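Local coordinates for myosin-I heavy chain (Dictyostelium discoideum, PDB 5EJS), which is an actin-based motor with ATPase activity that acts in the early steps of phagocytosis and in adhesion, this chain being its C-terminal MyTH4-FERM tail domain, at residues Val431-Pro436 with Asn443-Gln448. The protein carries 3 engineered substitutions. Sequence-based numbering, arbitrary orientation.
Sequences VSIFDP and NFWTFQ
Val431 and Trp445 pair through two backbone hydrogen bonds, Val431 N to Trp445 O at 2.9 Å and Trp445 N to Val431 O at 2.8 Å. Both are nearly straight and meet their carbonyls almost end-on. Two residues further along, Ile433 N reaches Asn443 O at 3.1 Å from above the carbonyl plane, 35° out of it, while the return bond from Asn443 N to Ile433 O is weak. Ser432 and Phe444 form the non-hydrogen-bonded pair between these two hydrogen-bonded pairs, where Ser432 CA also lends a C-H contact to Asn443 O. Segments 431-434 and 443-446 run antiparallel, at 174°.

On the face carrying Ser432 and Phe444, the serine hydroxyl sits at the edge of the phenylalanine ring, near its plane, with Ser432 OG 3.2 Å from Phe444 CD1. On the other face, the indole of Trp445 lies diagonally across the neighbouring strand. Its CG stands anti to the carbonyl carbon (chi1 -58°), which carries the benzene edge of the indole toward Ile433: Trp445 CZ3 lies 3.8 Å from Ile433 CG1, which sits at the ring edge, near its plane. Trp445 CE3 lies 4.1 Å from Val431 CG1. Phe475 and Gln473 of strand 472-476 pack on the same indole, and Tyr487 of helix 480-491 touches both Val431 and Phe447.

This hairpin closes one side of the four-stranded antiparallel sheet in the PH-like (PTB-type) lobe of the FERM domain, with strand 441-446 as one of its two outermost strands within this chain. Backbone bonds set the register, and the apolar Val431-Ile433-Trp445 face joins the hairpin to the second sheet and the C-terminal helix.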
ATOM      1  N   VAL A 431      10.577 -32.178  -6.143  1.00 53.04           N
ATOM      2  CA  VAL A 431      11.945 -31.829  -5.726  1.00 52.09           C
ATOM      3  C   VAL A 431      12.956 -32.113  -6.844  1.00 56.85           C
ATOM      4  O   VAL A 431      12.918 -33.184  -7.446  1.00 58.26           O
ATOM      5  CB  VAL A 431      12.319 -32.584  -4.428  1.00 56.60           C
ATOM      6  CG1 VAL A 431      13.728 -32.242  -3.981  1.00 56.74           C
ATOM      7  CG2 VAL A 431      11.333 -32.274  -3.312  1.00 55.93           C
ATOM      8  N   SER A 432      13.855 -31.169  -7.118  1.00 52.71           N
ATOM      9  CA  SER A 432      14.902 -31.326  -8.131  1.00 53.14           C
ATOM     10  C   SER A 432      16.258 -30.895  -7.576  1.00 59.77           C
ATOM     11  O   SER A 432      16.331 -30.133  -6.609  1.00 57.70           O
ATOM     12  CB  SER A 432      14.621 -30.471  -9.368  1.00 53.45           C
ATOM     13  OG  SER A 432      13.300 -30.542  -9.876  1.00 54.33           O
ATOM     14  N   ILE A 433      17.333 -31.365  -8.227  1.00 58.82           N
ATOM     15  CA  ILE A 433      18.707 -30.966  -7.946  1.00 58.00           C
ATOM     16  C   ILE A 433      19.227 -30.386  -9.255  1.00 62.87           C
ATOM     17  O   ILE A 433      19.125 -31.027 -10.308  1.00 64.00           O
ATOM     18  CB  ILE A 433      19.596 -32.105  -7.386  1.00 61.73           C
ATOM     19  CG1 ILE A 433      19.082 -32.609  -6.014  1.00 62.21           C
ATOM     20  CG2 ILE A 433      21.065 -31.665  -7.289  1.00 61.38           C
ATOM     21  CD1 ILE A 433      19.081 -31.546  -4.796  1.00 66.98           C
ATOM     22  N   PHE A 434      19.694 -29.143  -9.200  1.00 58.43           N
ATOM     23  CA  PHE A 434      20.229 -28.437 -10.360  1.00 58.41           C
ATOM     24  C   PHE A 434      21.704 -28.108 -10.166  1.00 67.05           C
ATOM     25  O   PHE A 434      22.123 -27.717  -9.058  1.00 65.61           O
ATOM     26  CB  PHE A 434      19.464 -27.122 -10.580  1.00 57.70           C
ATOM     27  CG  PHE A 434      18.137 -27.246 -11.269  1.00 58.20           C
ATOM     28  CD1 PHE A 434      16.974 -27.496 -10.538  1.00 60.77           C
ATOM     29  CD2 PHE A 434      18.032 -27.065 -12.643  1.00 59.90           C
ATOM     30  CE1 PHE A 434      15.738 -27.594 -11.173  1.00 60.71           C
ATOM     31  CE2 PHE A 434      16.798 -27.172 -13.280  1.00 62.21           C
ATOM     32  CZ  PHE A 434      15.660 -27.436 -12.537  1.00 60.45           C
ATOM     33  N   ASP A 435      22.488 -28.220 -11.266  1.00 66.94           N
ATOM     34  CA  ASP A 435      23.897 -27.840 -11.279  1.00 68.37           C
ATOM     35  C   ASP A 435      23.909 -26.291 -11.346  1.00 74.51           C
ATOM     36  O   ASP A 435      23.350 -25.750 -12.302  1.00 74.56           O
ATOM     37  CB  ASP A 435      24.586 -28.434 -12.513  1.00 70.94           C
ATOM     38  CG  ASP A 435      26.098 -28.275 -12.534  1.00 83.05           C
ATOM     39  OD1 ASP A 435      26.577 -27.120 -12.529  1.00 83.03           O
ATOM     40  OD2 ASP A 435      26.801 -29.305 -12.613  1.00 89.45           O
ATOM     41  N   PRO A 436      24.486 -25.552 -10.371  1.00 71.69           N
ATOM     42  CA  PRO A 436      24.435 -24.075 -10.453  1.00 72.20           C
ATOM     43  C   PRO A 436      25.193 -23.432 -11.616  1.00 82.67           C
ATOM     44  O   PRO A 436      24.943 -22.254 -11.912  1.00 81.44           O
ATOM     45  CB  PRO A 436      25.045 -23.618  -9.122  1.00 73.79           C
ATOM     46  CG  PRO A 436      25.052 -24.817  -8.246  1.00 77.95           C
ATOM     47  CD  PRO A 436      25.176 -26.002  -9.147  1.00 73.76           C
ATOM     48  N   ASN A 443      18.606 -34.311 -11.097  1.00 71.71           N
ATOM     49  CA  ASN A 443      17.641 -35.209 -10.489  1.00 71.75           C
ATOM     50  C   ASN A 443      16.268 -34.573 -10.372  1.00 72.65           C
ATOM     51  O   ASN A 443      16.159 -33.365 -10.221  1.00 69.82           O
ATOM     52  CB  ASN A 443      18.131 -35.620  -9.120  1.00 71.62           C
ATOM     53  CG  ASN A 443      19.203 -36.665  -9.167  1.00 96.12           C
ATOM     54  OD1 ASN A 443      18.923 -37.869  -9.270  1.00 89.04           O
ATOM     55  ND2 ASN A 443      20.448 -36.222  -9.094  1.00 89.50           N
ATOM     56  N   PHE A 444      15.226 -35.392 -10.460  1.00 70.04           N
ATOM     57  CA  PHE A 444      13.846 -34.961 -10.292  1.00 68.97           C
ATOM     58  C   PHE A 444      13.025 -36.064  -9.656  1.00 76.88           C
ATOM     59  O   PHE A 444      13.007 -37.199 -10.140  1.00 79.41           O
ATOM     60  CB  PHE A 444      13.191 -34.445 -11.597  1.00 69.23           C
ATOM     61  CG  PHE A 444      11.729 -34.088 -11.417  1.00 69.39           C
ATOM     62  CD1 PHE A 444      11.350 -32.996 -10.646  1.00 69.13           C
ATOM     63  CD2 PHE A 444      10.727 -34.896 -11.949  1.00 72.71           C
ATOM     64  CE1 PHE A 444       9.996 -32.703 -10.434  1.00 69.34           C
ATOM     65  CE2 PHE A 444       9.373 -34.602 -11.733  1.00 74.09           C
ATOM     66  CZ  PHE A 444       9.019 -33.510 -10.972  1.00 70.08           C
ATOM     67  N   TRP A 445      12.335 -35.706  -8.582  1.00 72.80           N
ATOM     68  CA  TRP A 445      11.473 -36.597  -7.849  1.00 73.97           C
ATOM     69  C   TRP A 445      10.124 -35.916  -7.655  1.00 76.25           C
ATOM     70  O   TRP A 445      10.049 -34.846  -7.032  1.00 75.57           O
ATOM     71  CB  TRP A 445      12.087 -36.924  -6.486  1.00 74.62           C
ATOM     72  CG  TRP A 445      13.450 -37.543  -6.530  1.00 78.28           C
ATOM     73  CD1 TRP A 445      13.750 -38.866  -6.699  1.00 83.64           C
ATOM     74  CD2 TRP A 445      14.692 -36.871  -6.325  1.00 78.15           C
ATOM     75  NE1 TRP A 445      15.105 -39.060  -6.616  1.00 84.24           N
ATOM     76  CE2 TRP A 445      15.710 -37.857  -6.358  1.00 84.49           C
ATOM     77  CE3 TRP A 445      15.052 -35.530  -6.102  1.00 77.87           C
ATOM     78  CZ2 TRP A 445      17.061 -37.543  -6.170  1.00 84.18           C
ATOM     79  CZ3 TRP A 445      16.389 -35.218  -5.918  1.00 79.83           C
ATOM     80  CH2 TRP A 445      17.379 -36.218  -5.947  1.00 82.51           C
ATOM     81  N   THR A 446       9.053 -36.528  -8.179  1.00 70.96           N
ATOM     82  CA  THR A 446       7.695 -36.019  -7.999  1.00 68.55           C
ATOM     83  C   THR A 446       7.331 -36.178  -6.519  1.00 70.53           C
ATOM     84  O   THR A 446       7.973 -36.959  -5.812  1.00 70.44           O
ATOM     85  CB  THR A 446       6.698 -36.806  -8.866  1.00 73.30           C
ATOM     86  OG1 THR A 446       6.743 -38.189  -8.505  1.00 73.00           O
ATOM     87  CG2 THR A 446       6.938 -36.635 -10.352  1.00 70.28           C
ATOM     88  N   PHE A 447       6.307 -35.456  -6.050  1.00 65.79           N
ATOM     89  CA  PHE A 447       5.840 -35.592  -4.673  1.00 66.04           C
ATOM     90  C   PHE A 447       5.312 -37.046  -4.414  1.00 76.12           C
ATOM     91  O   PHE A 447       5.529 -37.604  -3.336  1.00 76.84           O
ATOM     92  CB  PHE A 447       4.786 -34.490  -4.356  1.00 65.59           C
ATOM     93  CG  PHE A 447       5.361 -33.086  -4.217  1.00 64.62           C
ATOM     94  CD1 PHE A 447       6.376 -32.821  -3.303  1.00 65.33           C
ATOM     95  CD2 PHE A 447       4.902 -32.031  -5.020  1.00 64.87           C
ATOM     96  CE1 PHE A 447       6.929 -31.546  -3.191  1.00 64.05           C
ATOM     97  CE2 PHE A 447       5.445 -30.739  -4.889  1.00 65.53           C
ATOM     98  CZ  PHE A 447       6.452 -30.510  -3.968  1.00 63.31           C
ATOM     99  N   GLN A 448       4.696 -37.665  -5.456  1.00 75.19           N
ATOM    100  CA  GLN A 448       4.126 -39.020  -5.476  1.00 78.12           C
ATOM    101  C   GLN A 448       5.197 -40.069  -5.163  1.00 84.32           C
ATOM    102  O   GLN A 448       4.944 -41.024  -4.420  1.00 87.28           O
ATOM    103  CB  GLN A 448       3.500 -39.348  -6.863  1.00 79.76           C
ATOM    104  CG  GLN A 448       2.272 -38.511  -7.255  1.00102.95           C
ATOM    105  CD  GLN A 448       2.524 -37.009  -7.327  1.00118.20           C
ATOM    106  OE1 GLN A 448       3.418 -36.512  -8.031  1.00111.21           O
ATOM    107  NE2 GLN A 448       1.775 -36.262  -6.532  1.00105.52           N
TER